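Local coordinates for protein GH127 beta-L-arabinofuranoside (Geobacillus stearothermophilus, PDB 4QK0) that probably hydrolyses beta-L-arabinofuranosides, removing L-arabinofuranose units as a glycoside hydrolase of family GH127, at residues 199-202 with 203-207. Numbering follows the deposited sequence.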
# COMPACT_ATOMS: atom_id res chain seq x y z
N LEU A 199 7.35 33.47 17.33
CA LEU A 199 6.28 34.46 17.16
C LEU A 199 5.49 34.64 18.42
O LEU A 199 5.08 35.72 18.75
CB LEU A 199 5.30 34.10 16.03
CG LEU A 199 5.85 33.91 14.64
CD1 LEU A 199 4.72 33.70 13.62
CD2 LEU A 199 6.65 35.14 14.25
N LYS A 200 5.19 33.54 19.10
CA LYS A 200 4.39 33.66 20.30
C LYS A 200 5.19 34.39 21.36
O LYS A 200 4.64 35.16 22.15
CB LYS A 200 3.94 32.26 20.76
CG LYS A 200 2.55 31.84 20.22
CD LYS A 200 2.43 30.37 19.81
CE LYS A 200 1.11 29.68 20.23
NZ LYS A 200 1.31 28.58 21.26
N LEU A 201 6.47 34.11 21.43
CA LEU A 201 7.30 34.71 22.43
C LEU A 201 7.38 36.25 22.15
O LEU A 201 7.39 37.06 23.09
CB LEU A 201 8.70 34.13 22.37
CG LEU A 201 9.67 34.57 23.46
CD1 LEU A 201 9.18 34.20 24.84
CD2 LEU A 201 11.05 33.97 23.22
N TYR A 202 7.46 36.61 20.87
CA TYR A 202 7.40 38.00 20.46
C TYR A 202 6.10 38.67 20.90
O TYR A 202 6.13 39.76 21.43
CB TYR A 202 7.60 38.13 18.97
CG TYR A 202 7.24 39.50 18.48
CD1 TYR A 202 8.08 40.61 18.74
CD2 TYR A 202 6.08 39.72 17.78
CE1 TYR A 202 7.76 41.88 18.30
CE2 TYR A 202 5.73 41.00 17.35
CZ TYR A 202 6.56 42.07 17.61
OH TYR A 202 6.19 43.31 17.16
N GLU A 203 4.98 37.99 20.73
CA GLU A 203 3.68 38.57 21.03
C GLU A 203 3.57 38.86 22.49
O GLU A 203 2.90 39.78 22.88
CB GLU A 203 2.54 37.64 20.68
CG GLU A 203 2.22 37.58 19.21
CD GLU A 203 1.49 36.29 18.76
OE1 GLU A 203 1.20 35.35 19.55
OE2 GLU A 203 1.21 36.23 17.56
N VAL A 204 4.22 38.07 23.32
CA VAL A 204 4.05 38.27 24.74
C VAL A 204 5.12 39.18 25.30
O VAL A 204 4.92 39.71 26.36
CB VAL A 204 3.95 36.91 25.50
CG1 VAL A 204 5.30 36.37 25.89
CG2 VAL A 204 3.08 37.04 26.71
N THR A 205 6.26 39.32 24.65
CA THR A 205 7.33 40.14 25.18
C THR A 205 7.54 41.47 24.47
O THR A 205 8.19 42.34 25.00
CB THR A 205 8.70 39.44 25.07
OG1 THR A 205 9.01 39.18 23.71
CG2 THR A 205 8.76 38.17 25.88
N GLY A 206 7.11 41.59 23.21
CA GLY A 206 7.41 42.76 22.40
C GLY A 206 8.84 42.84 21.95
O GLY A 206 9.23 43.78 21.25
N ASN A 207 9.66 41.86 22.30
CA ASN A 207 11.05 41.83 21.86
C ASN A 207 11.21 41.45 20.39
O ASN A 207 11.14 40.27 20.00
CB ASN A 207 11.87 40.91 22.75
CG ASN A 207 13.36 40.98 22.46
OD1 ASN A 207 13.79 41.42 21.41
ND2 ASN A 207 14.14 40.53 23.40
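The hydroxyl of T205 turns back onto the helix it closes: OG1 donates to the carbonyl oxygen L201 O at 2.7 Å, while the backbone N of T205 reaches the same oxygen at 3.0 Å. The two donors arrive from opposite faces of the L201 carbonyl plane, and V204 N adds a weak third bond. T205 OG1 sits between its own backbone N and carbonyl carbon (chi1 61°), a rotamer that brings it over the preceding turn and also lets it accept from N207 N at 3.1 Å, a nearly straight bond (161°) that forms an ST turn. A valine in place of this threonine would probably leave N207 N without its acceptor and take from L201 O its hydroxyl donor, freeing the turn to shift. One residue on, G206 N closes the helix on Y202 O at 2.7 Å, and G206 then leaves helical geometry with positive phi, a conformation glycine adopts more readily than other residues. With CG anti to the backbone N (chi1 167°), the Y202 ring is laid along the exit from the helix, where N207 O meets its edge 3.3 Å from Y202 CD1. On another side of the helix, E203 CG packs 3.4 Å from L199 O, and its extended chain carries OE1 to 3.8 Å from K200 CG. The two charged ends diverge: K200 NZ forms a salt bridge with E149, whereas E203 OE2 is paired with both K282 and R346. N207, as N-cap, directs OD1 to N209 N, so helix 194-205 passes almost directly into helix 208-220. Within the catalytic domain, probably an (α/α)6 barrel as in its six-hairpin glycosidase clan, L201 packs against helices 140-158 and 162-177 and, with T205, against Y210 of helix 208-220; V204 touches the first two, and L199 meets helices 208-220 and 266-283.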